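Local coordinates for protein pks18 (Mycobacterium tuberculosis, PDB 1TED) that probably catalyses the extension of medium- and long-chain acyl-CoA starters with malonyl-CoA to give tri- and tetraketide alpha-pyrones, at residues I215-V218 and V219-L223; A117-V120 and S121-L125; N180-G183 and T184-Y188. All coordinates share one frame; numbering follows the deposited sequence.

Interaction 1 of 3, residues I215-V218 and V219-L223; sequences INDV and VIHSL. With MYR (myristic acid), chain E.
Asp217 and His221 stand one turn apart on helix 215-223, and their side chains cross obliquely, with carboxylate and imidazole planes 38° apart. Between the two side chains the closest approach is Asp217 OD2 to His221 NE2, 3.2 Å, but the angle is too poor for a hydrogen bond; OD2 instead accepts one from the backbone N of Ala212. Asp217 sends CG anti to its own N (chi1 -153°), which swings the carboxylate along the helix toward the ring. The imidazole also leans obliquely on the backbone, its CD2 lying 3.0 Å from Asp217 O, the same oxygen that accepts the His221 N-H at 2.9 Å.

One face of the imidazole carries the bound myristic acid: C7 of the fatty acid sits over the ring centre, 3.2 Å above the plane, in a CH-pi type of approach. Ile220 lines the chain further along, its CG2 3.6 Å from C9, a natural place for a branched aliphatic residue. Phe211 meets the ring of His221 as well, with its plane steeply inclined.

One residue on, Ser222 turns its OG back to Val219 O (2.9 Å), reaching it from the same face as its own N-H. Serine suits the place because its hydroxyl is short enough to reach a backbone carbonyl three residues back.

The imidazole probably binds substrate, consistent with its assignment in related enzymes. The contact implies a tunnel wall of mixed character: nonpolar surface for an acyl chain from Ile220 and the ring face, with the Asp217 carboxylate, held by Ala212 N, close to the ring.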
# COMPACT_ATOMS: atom_id res chain seq x y z
N ILE A 215 16.96 -24.22 -3.78
CA ILE A 215 15.94 -24.83 -2.92
C ILE A 215 14.81 -23.87 -2.63
O ILE A 215 13.64 -24.24 -2.72
CB ILE A 215 16.45 -25.27 -1.50
CG1 ILE A 215 17.91 -24.91 -1.33
CG2 ILE A 215 16.13 -26.74 -1.24
CD1 ILE A 215 18.13 -23.47 -0.99
N ASN A 216 15.16 -22.66 -2.22
CA ASN A 216 14.14 -21.66 -1.89
C ASN A 216 13.12 -21.51 -3.01
O ASN A 216 11.92 -21.45 -2.76
CB ASN A 216 14.78 -20.31 -1.58
CG ASN A 216 13.74 -19.21 -1.40
OD1 ASN A 216 13.40 -18.51 -2.34
ND2 ASN A 216 13.23 -19.07 -0.18
N ASP A 217 13.61 -21.47 -4.25
CA ASP A 217 12.74 -21.34 -5.40
C ASP A 217 11.91 -22.61 -5.56
O ASP A 217 10.70 -22.54 -5.75
CB ASP A 217 13.55 -21.09 -6.67
CG ASP A 217 12.76 -20.32 -7.71
OD1 ASP A 217 12.62 -19.08 -7.55
OD2 ASP A 217 12.28 -20.94 -8.69
N VAL A 218 12.56 -23.76 -5.47
CA VAL A 218 11.86 -25.04 -5.59
C VAL A 218 10.81 -25.17 -4.50
O VAL A 218 9.71 -25.69 -4.74
CB VAL A 218 12.83 -26.24 -5.48
CG1 VAL A 218 12.04 -27.54 -5.45
CG2 VAL A 218 13.82 -26.23 -6.65
N VAL A 219 11.16 -24.71 -3.30
CA VAL A 219 10.26 -24.76 -2.16
C VAL A 219 9.04 -23.85 -2.35
O VAL A 219 7.91 -24.25 -2.10
CB VAL A 219 11.00 -24.37 -0.85
CG1 VAL A 219 10.00 -24.15 0.28
CG2 VAL A 219 11.99 -25.46 -0.48
N ILE A 220 9.30 -22.62 -2.78
CA ILE A 220 8.23 -21.65 -3.02
C ILE A 220 7.27 -22.18 -4.09
O ILE A 220 6.06 -22.09 -3.96
CB ILE A 220 8.84 -20.29 -3.45
CG1 ILE A 220 8.66 -19.27 -2.34
CG2 ILE A 220 8.21 -19.79 -4.73
CD1 ILE A 220 9.47 -19.58 -1.11
N HIS A 221 7.84 -22.74 -5.15
CA HIS A 221 7.03 -23.26 -6.24
C HIS A 221 6.26 -24.51 -5.87
O HIS A 221 5.37 -24.94 -6.60
CB HIS A 221 7.90 -23.51 -7.47
CG HIS A 221 8.31 -22.26 -8.18
ND1 HIS A 221 8.03 -22.03 -9.51
CD2 HIS A 221 8.99 -21.17 -7.75
CE1 HIS A 221 8.52 -20.86 -9.87
NE2 HIS A 221 9.11 -20.32 -8.82
N SER A 222 6.60 -25.11 -4.73
CA SER A 222 5.89 -26.31 -4.30
C SER A 222 4.84 -25.92 -3.27
O SER A 222 3.93 -26.70 -2.97
CB SER A 222 6.86 -27.33 -3.68
OG SER A 222 7.18 -27.00 -2.33
N LEU A 223 4.94 -24.70 -2.75
CA LEU A 223 4.01 -24.24 -1.73
C LEU A 223 2.98 -23.17 -2.10
O LEU A 223 1.83 -23.23 -1.66
CB LEU A 223 4.79 -23.72 -0.50
CG LEU A 223 5.61 -24.71 0.32
CD1 LEU A 223 6.24 -23.97 1.49
CD2 LEU A 223 4.71 -25.84 0.84
C1 MYR E . 3.91 -24.74 -9.87
O1 MYR E . 3.00 -25.55 -9.97
O2 MYR E . 5.05 -25.15 -9.65
C2 MYR E . 3.64 -23.24 -10.01
C3 MYR E . 3.84 -22.52 -8.67
C4 MYR E . 3.54 -21.02 -8.81
C5 MYR E . 3.79 -20.29 -7.49
C6 MYR E . 5.26 -20.30 -7.07
C7 MYR E . 6.14 -19.45 -7.99
C8 MYR E . 5.84 -17.95 -7.87
C9 MYR E . 6.15 -17.42 -6.47
C10 MYR E . 5.70 -15.97 -6.33
C11 MYR E . 5.95 -15.46 -4.91
C12 MYR E . 5.46 -14.02 -4.74
C13 MYR E . 5.65 -13.55 -3.30
C14 MYR E . 5.12 -12.12 -3.11

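Interaction 2 of 3, residues A117-V120 and S121-L125; sequences AVDV and SKRAL
The last turns of helix 102-125 carry a textbook i to i+4 salt bridge, in which Asp119 and Arg123 meet on one side of the helix. Arg123 grips the carboxylate side-on with two nitrogens, one to each oxygen. Its NE donates to Asp119 OD1 at 3.0 Å, a nearly straight bond (167°) that lies in the guanidinium plane but meets OD1 from above the carboxylate plane. Its NH2 donates to Asp119 OD2 at 2.6 Å, where the oxygen offers its syn lone pair. The two planes are 56° apart, so the pair is twisted instead of coplanar. Asp119 holds CG anti to its N (chi1 170°), sending the short acid forward along the helix, while the chain of Arg123, extended from CG to NE, brings the edge of the guanidinium back to the carboxylate. Two hydrogen bonds, one to each oxygen, restrict the rotation of the guanidinium, and the two charges probably stabilise each other.

On another side of the helix, Ser121 donates twice to one carbonyl. Ser121 N lies 3.0 Å and Ser121 OG 2.7 Å from Ala117 O, from opposite faces of its carbonyl plane. A buried serine suits this place because the helix backbone itself satisfies its hydroxyl. Lys122 runs extended beside Val118, its CE 3.7 Å from Val118 CG1; the aliphatic stem of a lysine can rest on a valine while the amine carries on past it.

The inner side of the helix bears small and branched apolar residues that fit closely on a sheet. Val120 and Ala124 pack on strands 226-236 and 32-41, whereas Ala117 and Val118 meet helix 151-159, so that this helix end bridges sheet and neighbouring helix in the thiolase-like fold.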
# COMPACT_ATOMS: atom_id res chain seq x y z
N ALA A 117 -11.39 -11.05 -8.42
CA ALA A 117 -11.64 -10.09 -7.35
C ALA A 117 -13.04 -9.49 -7.44
O ALA A 117 -13.69 -9.27 -6.43
CB ALA A 117 -10.58 -8.98 -7.37
N VAL A 118 -13.49 -9.21 -8.66
CA VAL A 118 -14.83 -8.66 -8.86
C VAL A 118 -15.85 -9.69 -8.38
O VAL A 118 -16.82 -9.35 -7.70
CB VAL A 118 -15.07 -8.31 -10.34
CG1 VAL A 118 -16.56 -8.05 -10.60
CG2 VAL A 118 -14.24 -7.09 -10.72
N ASP A 119 -15.63 -10.96 -8.71
CA ASP A 119 -16.55 -12.01 -8.30
C ASP A 119 -16.61 -12.19 -6.78
O ASP A 119 -17.70 -12.20 -6.20
CB ASP A 119 -16.16 -13.32 -8.99
CG ASP A 119 -16.91 -14.53 -8.44
OD1 ASP A 119 -18.09 -14.39 -8.05
OD2 ASP A 119 -16.31 -15.62 -8.41
N VAL A 120 -15.46 -12.31 -6.13
CA VAL A 120 -15.42 -12.51 -4.67
C VAL A 120 -16.00 -11.33 -3.90
O VAL A 120 -16.75 -11.52 -2.94
CB VAL A 120 -13.98 -12.81 -4.20
CG1 VAL A 120 -13.94 -12.96 -2.68
CG2 VAL A 120 -13.49 -14.09 -4.86
N SER A 121 -15.65 -10.12 -4.33
CA SER A 121 -16.14 -8.89 -3.71
C SER A 121 -17.67 -8.89 -3.72
O SER A 121 -18.30 -8.51 -2.74
CB SER A 121 -15.63 -7.66 -4.47
OG SER A 121 -14.22 -7.55 -4.40
N LYS A 122 -18.24 -9.31 -4.84
CA LYS A 122 -19.70 -9.39 -4.98
C LYS A 122 -20.28 -10.40 -4.01
O LYS A 122 -21.32 -10.15 -3.41
CB LYS A 122 -20.11 -9.82 -6.40
CG LYS A 122 -20.01 -8.75 -7.48
CD LYS A 122 -20.36 -9.37 -8.83
CE LYS A 122 -20.23 -8.36 -9.98
NZ LYS A 122 -20.49 -9.02 -11.30
N ARG A 123 -19.62 -11.55 -3.87
CA ARG A 123 -20.11 -12.59 -2.97
C ARG A 123 -20.14 -12.10 -1.52
O ARG A 123 -21.03 -12.48 -0.76
CB ARG A 123 -19.24 -13.86 -3.03
CG ARG A 123 -19.04 -14.46 -4.40
CD ARG A 123 -18.25 -15.77 -4.31
NE ARG A 123 -17.84 -16.21 -5.64
CZ ARG A 123 -17.50 -17.46 -5.94
NH1 ARG A 123 -17.52 -18.41 -5.02
NH2 ARG A 123 -17.17 -17.76 -7.19
N ALA A 124 -19.17 -11.26 -1.15
CA ALA A 124 -19.09 -10.73 0.21
C ALA A 124 -20.19 -9.72 0.52
O ALA A 124 -20.64 -9.60 1.66
CB ALA A 124 -17.72 -10.09 0.45
N LEU A 125 -20.63 -9.00 -0.51
CA LEU A 125 -21.68 -8.00 -0.34
C LEU A 125 -23.08 -8.58 -0.54
O LEU A 125 -24.06 -8.07 0.01
CB LEU A 125 -21.45 -6.84 -1.33
CG LEU A 125 -20.25 -5.93 -1.05
CD1 LEU A 125 -19.82 -5.24 -2.34
CD2 LEU A 125 -20.60 -4.91 0.04

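Interaction 3 of 3, residues N180-G183 and T184-Y188; sequences NALG and TATNY
The flat peptide carbonyl of Asn180 is approached on both faces by one residue, Thr184. The N-H of Thr184 reaches Asn180 O at 3.2 Å from one face and the hydroxyl OG1 at 3.0 Å from the other, each tilted out of the carbonyl plane. Next along the helix, Ala185 N comes to Ala181 O in the carbonyl plane; Ala181 O also takes a weak bond from Thr184 N. One residue on, Leu182 O again takes two donors: Thr186 N at 2.8 Å, moderately tilted, and Thr186 OG1 at 3.1 Å, standing 42° above the plane and off any lone pair.

In both threonines OG1 lies beside the backbone N and anti to the carbonyl carbon (chi1 -59° in Thr184, -79° in Thr186), the setting that turns a hydroxyl back onto the preceding turn. Leu182 slants across Thr186, with CD1 4.2 Å from OG1, and continues onto strands 226-236 and 382-390. The amide of Asn187 hangs close to Gly183 O, ND2 3.1 Å away, but its angle does not make a hydrogen bond; the backbone N of Asn187 supplies that bond.

Helix 177-191 starts just after Cys175, the probable nucleophile. One flank packs on the core sheet through Ala181 and Ala185, whose small side chains permit close approach, and another faces the second subunit, where Thr184 touches Val168 of that chain. Because its hydroxyl is bonded to Asn180 O within the helix, Thr184 can probably pack there without a polar partner across the boundary; Thr186 spends its hydroxyl on Leu182 O in the same way.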
# COMPACT_ATOMS: atom_id res chain seq x y z
N ASN A 180 -3.09 -5.90 8.01
CA ASN A 180 -2.78 -4.48 7.83
C ASN A 180 -3.98 -3.83 7.13
O ASN A 180 -4.40 -2.72 7.48
CB ASN A 180 -1.54 -4.28 6.95
CG ASN A 180 -0.28 -4.91 7.54
OD1 ASN A 180 0.35 -4.36 8.44
ND2 ASN A 180 0.08 -6.08 7.03
N ALA A 181 -4.52 -4.54 6.15
CA ALA A 181 -5.67 -4.06 5.39
C ALA A 181 -6.89 -3.94 6.31
O ALA A 181 -7.55 -2.90 6.36
CB ALA A 181 -5.96 -5.03 4.23
N LEU A 182 -7.17 -5.01 7.05
CA LEU A 182 -8.29 -5.04 7.98
C LEU A 182 -8.21 -3.91 9.00
O LEU A 182 -9.22 -3.30 9.35
CB LEU A 182 -8.34 -6.38 8.72
CG LEU A 182 -9.44 -6.52 9.76
CD1 LEU A 182 -10.79 -6.19 9.14
CD2 LEU A 182 -9.44 -7.94 10.32
N GLY A 183 -7.00 -3.63 9.48
CA GLY A 183 -6.81 -2.57 10.46
C GLY A 183 -7.19 -1.21 9.90
O GLY A 183 -7.69 -0.34 10.62
N THR A 184 -6.94 -1.04 8.61
CA THR A 184 -7.24 0.20 7.92
C THR A 184 -8.76 0.39 7.84
O THR A 184 -9.28 1.48 8.08
CB THR A 184 -6.63 0.17 6.51
OG1 THR A 184 -5.21 -0.00 6.63
CG2 THR A 184 -6.91 1.46 5.76
N ALA A 185 -9.46 -0.70 7.52
CA ALA A 185 -10.92 -0.67 7.42
C ALA A 185 -11.52 -0.45 8.80
O ALA A 185 -12.56 0.18 8.94
CB ALA A 185 -11.43 -1.99 6.83
N THR A 186 -10.84 -1.00 9.80
CA THR A 186 -11.28 -0.89 11.19
C THR A 186 -11.27 0.55 11.68
O THR A 186 -12.24 1.00 12.30
CB THR A 186 -10.39 -1.76 12.10
OG1 THR A 186 -10.81 -3.12 11.99
CG2 THR A 186 -10.49 -1.33 13.53
N ASN A 187 -10.19 1.28 11.41
CA ASN A 187 -10.09 2.66 11.84
C ASN A 187 -11.12 3.51 11.09
O ASN A 187 -11.80 4.34 11.69
CB ASN A 187 -8.68 3.22 11.59
CG ASN A 187 -7.59 2.43 12.32
OD1 ASN A 187 -7.79 1.95 13.44
ND2 ASN A 187 -6.43 2.32 11.69
N TYR A 188 -11.24 3.30 9.78
CA TYR A 188 -12.17 4.05 8.96
C TYR A 188 -13.60 3.95 9.48
O TYR A 188 -14.27 4.95 9.72
CB TYR A 188 -12.13 3.56 7.51
CG TYR A 188 -13.19 4.20 6.64
CD1 TYR A 188 -13.02 5.48 6.11
CD2 TYR A 188 -14.40 3.55 6.41
CE1 TYR A 188 -14.04 6.10 5.38
CE2 TYR A 188 -15.42 4.15 5.68
CZ TYR A 188 -15.23 5.42 5.16
OH TYR A 188 -16.25 6.00 4.45

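In the fold
From the N terminus the chain meets interaction 2 first, then interaction 3, then interaction 1. Each lies within a single helix and closes only one helical turn, so the three follow in series, with no nesting or crossing. Interaction 2 ends helix 102-125, which covers one face of the large mixed sheet. Interaction 3 follows on helix 177-191, packed on that sheet and against the second subunit; the centres of these two are about 18 Å apart. Interaction 1 lies farther off, about 30 and 32 Å from interactions 2 and 3 between centres, where helix 215-223 borders the bound fatty acid and leads into strand 226-236. That strand touches both earlier helices.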